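Local coordinates for protein tyrosine phosphatase PRL-1 (Leishmania major, PDB 3S4O) that dephosphorylates phosphotyrosine in proteins and may act as a virulence factor supporting survival of the parasite inside host macrophages, at residues I125-Y134 with Q158-R167. Sequence-based numbering, arbitrary orientation. Where two conformers were deposited one is given.
Sequences ILVALALVEY and QMHWITKYKR
In the helical layer of this phosphatase domain, Ile162 of the C-terminal helix 156-164 packs as a knob into a hole formed by Ile125, Ala128, Leu129 and Val132 of helix 122-133. The segment axes are nearly parallel, crossing at -18° with closest approach 10.6 Å. Ile162 CD1, its exact placement doubtful, lies 4.1 Å from Val132 CG2.

One methyl, Leu129 CD1, serves two aromatic rings. It makes a CH-pi contact with Tyr165, 3.4 Å from the ring centroid and 3° off the normal, and also touches Trp161 CH2 at 3.7 Å. Ile125, its end uncertainly placed, packs on the Trp161 ring.

At the C-terminal end of helix 122-133, Glu133 holds the tail after helix 156-164 with both oxygens. Its CG lies anti to the backbone N (chi1 -176°) and the chain bends at chi2 toward the tail. Tyr165 OH donates to Glu133 OE1 at 2.6 Å, from above the carboxylate plane, while Arg167 NE makes a salt bridge to Glu133 OE2 at 3.0 Å, its hydrogen bond weak and bent. Poorly ordered Arg167 also pairs through NH2 with Asp95, a hydrogen-bond acceptor for Tyr134 OH.

At the other end, Gln158 NE2 bonds to Ala80 O; the Gln158 side chain lies about 6 Å (nearest atoms) from the bound thiosulfate. Such packing of the helix after the phosphate-binding loop against the C-terminal helix is characteristic of the dual-specificity-type phosphatase fold.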
ATOM      1  N   ILE A 125       2.009   7.339  -1.970  1.00 32.91           N
ATOM      2  CA  ILE A 125       1.722   7.553  -3.376  1.00 33.08           C
ATOM      3  C   ILE A 125       1.311   6.265  -4.069  1.00 31.41           C
ATOM      4  O   ILE A 125       0.527   6.317  -4.995  1.00 31.04           O
ATOM      5  CB  ILE A 125       2.808   8.326  -4.145  1.00 35.12           C
ATOM      6  CG1 ILE A 125       2.090   9.159  -5.227  1.00 37.04           C
ATOM      7  CG2 ILE A 125       3.870   7.392  -4.714  1.00 33.88           C
ATOM      8  CD1 ILE A 125       2.971   9.871  -6.158  1.00 39.42           C
ATOM      9  N   LEU A 126       1.786   5.114  -3.595  1.00 31.25           N
ATOM     10  CA  LEU A 126       1.318   3.814  -4.108  1.00 29.93           C
ATOM     11  C   LEU A 126      -0.142   3.605  -3.773  1.00 28.87           C
ATOM     12  O   LEU A 126      -0.920   3.081  -4.578  1.00 28.67           O
ATOM     13  CB  LEU A 126       2.119   2.652  -3.514  1.00 31.42           C
ATOM     14  CG  LEU A 126       3.424   2.277  -4.234  1.00 32.78           C
ATOM     15  CD1 LEU A 126       3.770   0.840  -3.880  1.00 32.75           C
ATOM     16  CD2 LEU A 126       3.363   2.448  -5.761  1.00 33.40           C
ATOM     17  N   VAL A 127      -0.514   3.995  -2.563  1.00 28.08           N
ATOM     18  CA  VAL A 127      -1.897   3.855  -2.117  1.00 27.06           C
ATOM     19  C   VAL A 127      -2.787   4.786  -2.923  1.00 27.88           C
ATOM     20  O   VAL A 127      -3.842   4.381  -3.407  1.00 28.58           O
ATOM     21  CB  VAL A 127      -2.032   4.118  -0.618  1.00 26.94           C
ATOM     22  CG1 VAL A 127      -3.487   4.211  -0.213  1.00 27.50           C
ATOM     23  CG2 VAL A 127      -1.324   3.017   0.147  1.00 25.87           C
ATOM     24  N   ALA A 128      -2.330   6.020  -3.102  1.00 28.47           N
ATOM     25  CA  ALA A 128      -3.050   7.010  -3.892  1.00 29.35           C
ATOM     26  C   ALA A 128      -3.333   6.448  -5.278  1.00 29.39           C
ATOM     27  O   ALA A 128      -4.436   6.547  -5.797  1.00 30.32           O
ATOM     28  CB  ALA A 128      -2.243   8.289  -3.993  1.00 29.38           C
ATOM     29  N   LEU A 129      -2.318   5.842  -5.870  1.00 28.58           N
ATOM     30  CA  LEU A 129      -2.441   5.287  -7.203  1.00 29.08           C
ATOM     31  C   LEU A 129      -3.470   4.168  -7.273  1.00 29.14           C
ATOM     32  O   LEU A 129      -4.185   4.059  -8.267  1.00 30.68           O
ATOM     33  CB  LEU A 129      -1.107   4.729  -7.658  1.00 28.45           C
ATOM     34  CG  LEU A 129      -1.188   4.005  -9.012  1.00 29.38           C
ATOM     35  CD1 LEU A 129      -1.061   4.979 -10.167  1.00 30.01           C
ATOM     36  CD2 LEU A 129      -0.174   2.904  -9.092  1.00 28.30           C
ATOM     37  N   ALA A 130      -3.495   3.313  -6.248  1.00 27.79           N
ATOM     38  CA  ALA A 130      -4.479   2.225  -6.173  1.00 27.99           C
ATOM     39  C   ALA A 130      -5.893   2.797  -6.145  1.00 29.37           C
ATOM     40  O   ALA A 130      -6.792   2.271  -6.805  1.00 30.53           O
ATOM     41  CB  ALA A 130      -4.240   1.341  -4.953  1.00 26.70           C
ATOM     42  N   LEU A 131      -6.077   3.883  -5.395  1.00 30.11           N
ATOM     43  CA  LEU A 131      -7.377   4.558  -5.304  1.00 31.82           C
ATOM     44  C   LEU A 131      -7.813   5.091  -6.667  1.00 33.35           C
ATOM     45  O   LEU A 131      -8.992   5.034  -7.017  1.00 36.49           O
ATOM     46  CB  LEU A 131      -7.351   5.724  -4.302  1.00 32.17           C
ATOM     47  CG  LEU A 131      -7.262   5.407  -2.804  1.00 31.66           C
ATOM     48  CD1 LEU A 131      -7.066   6.694  -2.016  1.00 32.23           C
ATOM     49  CD2 LEU A 131      -8.498   4.705  -2.313  1.00 31.77           C
ATOM     50  N   VAL A 132      -6.864   5.616  -7.427  1.00 33.13           N
ATOM     51  CA  VAL A 132      -7.156   6.137  -8.753  1.00 35.07           C
ATOM     52  C   VAL A 132      -7.464   4.998  -9.726  1.00 36.36           C
ATOM     53  O   VAL A 132      -8.461   5.044 -10.447  1.00 39.12           O
ATOM     54  CB  VAL A 132      -6.006   6.973  -9.320  1.00 34.65           C
ATOM     55  CG1 VAL A 132      -6.257   7.290 -10.791  1.00 35.83           C
ATOM     56  CG2 VAL A 132      -5.843   8.260  -8.518  1.00 34.77           C
ATOM     57  N   GLU A 133      -6.629   3.968  -9.719  1.00 35.26           N
ATOM     58  CA  GLU A 133      -6.739   2.882 -10.693  1.00 36.14           C
ATOM     59  C   GLU A 133      -7.956   1.985 -10.450  1.00 36.06           C
ATOM     60  O   GLU A 133      -8.658   1.633 -11.390  1.00 37.88           O
ATOM     61  CB  GLU A 133      -5.457   2.036 -10.701  1.00 35.89           C
ATOM     62  CG  GLU A 133      -5.406   0.929 -11.752  1.00 37.92           C
ATOM     63  CD  GLU A 133      -5.803   1.377 -13.129  1.00 42.22           C
ATOM     64  OE1 GLU A 133      -5.352   2.468 -13.556  1.00 45.16           O
ATOM     65  OE2 GLU A 133      -6.580   0.625 -13.770  1.00 45.18           O
ATOM     66  N   TYR A 134      -8.194   1.618  -9.191  1.00 35.08           N
ATOM     67  CA  TYR A 134      -9.246   0.639  -8.834  1.00 34.98           C
ATOM     68  C   TYR A 134     -10.472   1.278  -8.201  1.00 35.72           C
ATOM     69  O   TYR A 134     -11.593   0.837  -8.432  1.00 38.26           O
ATOM     70  CB  TYR A 134      -8.682  -0.463  -7.918  1.00 33.35           C
ATOM     71  CG  TYR A 134      -7.517  -1.197  -8.545  1.00 32.61           C
ATOM     72  CD1 TYR A 134      -7.719  -2.163  -9.534  1.00 33.49           C
ATOM     73  CD2 TYR A 134      -6.210  -0.908  -8.174  1.00 31.36           C
ATOM     74  CE1 TYR A 134      -6.654  -2.823 -10.122  1.00 32.61           C
ATOM     75  CE2 TYR A 134      -5.147  -1.558  -8.753  1.00 30.72           C
ATOM     76  CZ  TYR A 134      -5.370  -2.508  -9.732  1.00 32.07           C
ATOM     77  OH  TYR A 134      -4.288  -3.154 -10.305  1.00 33.91           O
ATOM     78  N   GLN A 158       5.487  14.031  -6.776  1.00 41.80           N
ATOM     79  CA  GLN A 158       4.576  12.895  -6.641  1.00 39.91           C
ATOM     80  C   GLN A 158       3.143  13.309  -7.006  1.00 40.98           C
ATOM     81  O   GLN A 158       2.398  12.546  -7.632  1.00 38.59           O
ATOM     82  CB  GLN A 158       4.647  12.312  -5.222  1.00 38.26           C
ATOM     83  CG  GLN A 158       5.960  11.558  -4.957  1.00 38.45           C
ATOM     84  CD  GLN A 158       6.347  11.450  -3.492  1.00 39.02           C
ATOM     85  OE1 GLN A 158       5.778  12.111  -2.617  1.00 39.86           O
ATOM     86  NE2 GLN A 158       7.332  10.607  -3.218  1.00 39.81           N
HETATM   87  N   MSE A 159       2.793  14.542  -6.651  1.00 44.87           N
HETATM   88  CA  MSE A 159       1.475  15.095  -6.945  0.50 46.74           C
HETATM   89  C   MSE A 159       1.280  15.202  -8.461  1.00 47.74           C
HETATM   90  O   MSE A 159       0.268  14.773  -9.002  1.00 47.72           O
HETATM   91  CB  MSE A 159       1.336  16.466  -6.268  0.50 51.80           C
HETATM   92  CG  MSE A 159      -0.062  17.029  -6.195  0.50 55.01           C
HETATM   93 SE   MSE A 159      -0.228  18.365  -4.741  0.50 63.37          SE
HETATM   94  CE  MSE A 159       1.596  18.351  -4.032  0.50 61.20           C
ATOM     95  N   HIS A 160       2.268  15.771  -9.135  1.00 49.86           N
ATOM     96  CA  HIS A 160       2.223  15.943 -10.586  1.00 51.90           C
ATOM     97  C   HIS A 160       2.080  14.599 -11.299  1.00 47.94           C
ATOM     98  O   HIS A 160       1.261  14.455 -12.210  1.00 49.44           O
ATOM     99  CB  HIS A 160       3.463  16.697 -11.094  1.00 57.14           C
ATOM    100  CG  HIS A 160       3.364  18.193 -10.964  1.00 63.47           C
ATOM    101  ND1 HIS A 160       4.361  18.965 -10.402  1.00 67.01           N
ATOM    102  CD2 HIS A 160       2.386  19.057 -11.331  1.00 67.92           C
ATOM    103  CE1 HIS A 160       4.001  20.237 -10.425  1.00 72.42           C
ATOM    104  NE2 HIS A 160       2.809  20.321 -10.988  1.00 73.50           N
ATOM    105  N   TRP A 161       2.862  13.616 -10.861  1.00 43.18           N
ATOM    106  CA  TRP A 161       2.869  12.294 -11.484  1.00 41.63           C
ATOM    107  C   TRP A 161       1.521  11.581 -11.380  1.00 39.77           C
ATOM    108  O   TRP A 161       1.060  10.986 -12.345  1.00 40.79           O
ATOM    109  CB  TRP A 161       3.969  11.431 -10.867  1.00 39.06           C
ATOM    110  CG  TRP A 161       3.943  10.016 -11.318  1.00 38.25           C
ATOM    111  CD1 TRP A 161       4.501   9.503 -12.450  1.00 40.59           C
ATOM    112  CD2 TRP A 161       3.311   8.926 -10.646  1.00 35.36           C
ATOM    113  NE1 TRP A 161       4.258   8.156 -12.521  1.00 40.11           N
ATOM    114  CE2 TRP A 161       3.526   7.776 -11.426  1.00 36.84           C
ATOM    115  CE3 TRP A 161       2.579   8.810  -9.459  1.00 33.03           C
ATOM    116  CZ2 TRP A 161       3.040   6.518 -11.055  1.00 35.70           C
ATOM    117  CZ3 TRP A 161       2.101   7.556  -9.085  1.00 32.17           C
ATOM    118  CH2 TRP A 161       2.324   6.433  -9.883  1.00 33.21           C
ATOM    119  N   ILE A 162       0.906  11.634 -10.206  1.00 38.19           N
ATOM    120  CA  ILE A 162      -0.405  11.001 -10.015  1.00 38.27           C
ATOM    121  C   ILE A 162      -1.521  11.735 -10.776  1.00 41.26           C
ATOM    122  O   ILE A 162      -2.464  11.112 -11.249  1.00 41.11           O
ATOM    123  CB  ILE A 162      -0.755  10.757  -8.531  1.00 36.41           C
ATOM    124  CG1 ILE A 162      -1.825   9.651  -8.456  1.00 36.83           C
ATOM    125  CG2 ILE A 162      -1.188  12.029  -7.846  1.00 37.33           C
ATOM    126  CD1 ILE A 162      -2.088   9.104  -7.074  1.00 36.75           C
ATOM    127  N   THR A 163      -1.407  13.053 -10.903  1.00 44.39           N
ATOM    128  CA  THR A 163      -2.349  13.841 -11.715  1.00 49.29           C
ATOM    129  C   THR A 163      -2.269  13.508 -13.204  1.00 53.32           C
ATOM    130  O   THR A 163      -3.249  13.672 -13.935  1.00 56.64           O
ATOM    131  CB  THR A 163      -2.080  15.349 -11.528  1.00 52.61           C
ATOM    132  OG1 THR A 163      -2.452  15.725 -10.196  1.00 51.51           O
ATOM    133  CG2 THR A 163      -2.846  16.199 -12.546  1.00 57.77           C
ATOM    134  N   LYS A 164      -1.098  13.035 -13.631  1.00 53.76           N
ATOM    135  CA  LYS A 164      -0.806  12.749 -15.048  1.00 58.83           C
ATOM    136  C   LYS A 164      -1.035  11.282 -15.470  1.00 58.41           C
ATOM    137  O   LYS A 164      -1.157  10.986 -16.660  1.00 61.44           O
ATOM    138  CB  LYS A 164       0.646  13.149 -15.357  1.00 62.16           C
ATOM    139  CG  LYS A 164       0.794  14.412 -16.163  1.00 69.04           C
ATOM    140  CD  LYS A 164       0.923  14.145 -17.678  1.00 75.59           C
ATOM    141  CE  LYS A 164       2.212  13.405 -18.012  1.00 75.51           C
ATOM    142  NZ  LYS A 164       2.249  12.991 -19.440  1.00 80.78           N
ATOM    143  N   TYR A 165      -1.093  10.381 -14.491  1.00 54.83           N
ATOM    144  CA  TYR A 165      -1.151   8.929 -14.736  1.00 54.60           C
ATOM    145  C   TYR A 165      -2.388   8.432 -15.479  1.00 60.45           C
ATOM    146  O   TYR A 165      -3.530   8.735 -15.111  1.00 58.72           O
ATOM    147  CB  TYR A 165      -1.049   8.153 -13.396  1.00 48.90           C
ATOM    148  CG  TYR A 165      -1.503   6.696 -13.411  1.00 47.26           C
ATOM    149  CD1 TYR A 165      -0.610   5.671 -13.672  1.00 46.79           C
ATOM    150  CD2 TYR A 165      -2.827   6.355 -13.123  1.00 46.93           C
ATOM    151  CE1 TYR A 165      -1.024   4.345 -13.679  1.00 47.64           C
ATOM    152  CE2 TYR A 165      -3.247   5.037 -13.120  1.00 48.05           C
ATOM    153  CZ  TYR A 165      -2.342   4.034 -13.401  1.00 48.74           C
ATOM    154  OH  TYR A 165      -2.768   2.719 -13.404  1.00 50.66           O
ATOM    155  N   LYS A 166      -2.130   7.638 -16.516  1.00 68.09           N
ATOM    156  CA  LYS A 166      -3.088   6.603 -16.934  1.00 75.06           C
ATOM    157  C   LYS A 166      -2.393   5.320 -17.380  1.00 79.37           C
ATOM    158  O   LYS A 166      -1.286   5.360 -17.922  1.00 80.03           O
ATOM    159  CB  LYS A 166      -4.122   7.114 -17.953  1.00 81.83           C
ATOM    160  CG  LYS A 166      -5.522   7.338 -17.343  1.00 82.85           C
ATOM    161  CD  LYS A 166      -5.766   6.593 -16.010  1.00 78.40           C
ATOM    162  CE  LYS A 166      -6.479   7.454 -14.988  1.00 75.65           C
ATOM    163  NZ  LYS A 166      -7.960   7.319 -15.095  1.00 79.16           N
ATOM    164  N   ARG A 167      -3.070   4.193 -17.130  1.00 84.62           N
ATOM    165  CA  ARG A 167      -2.464   2.833 -17.116  1.00 89.50           C
ATOM    166  C   ARG A 167      -1.068   2.745 -17.731  1.00 93.66           C
ATOM    167  O   ARG A 167      -0.065   2.804 -17.021  1.00 91.78           O
ATOM    168  CB  ARG A 167      -3.376   1.806 -17.808  1.00 95.20           C
ATOM    169  CG  ARG A 167      -4.425   1.080 -16.872  1.00 94.32           C
ATOM    170  CD  ARG A 167      -4.039  -0.395 -16.589  1.00 94.53           C
ATOM    171  NE  ARG A 167      -4.924  -1.019 -15.594  1.00 92.77           N
ATOM    172  CZ  ARG A 167      -4.599  -2.033 -14.783  1.00 90.77           C
ATOM    173  NH1 ARG A 167      -3.396  -2.602 -14.826  1.00 90.08           N
ATOM    174  NH2 ARG A 167      -5.501  -2.491 -13.918  1.00 90.67           N
ATOM    175  OXT ARG A 167      -0.921   2.599 -18.945  1.00 99.15           O
TER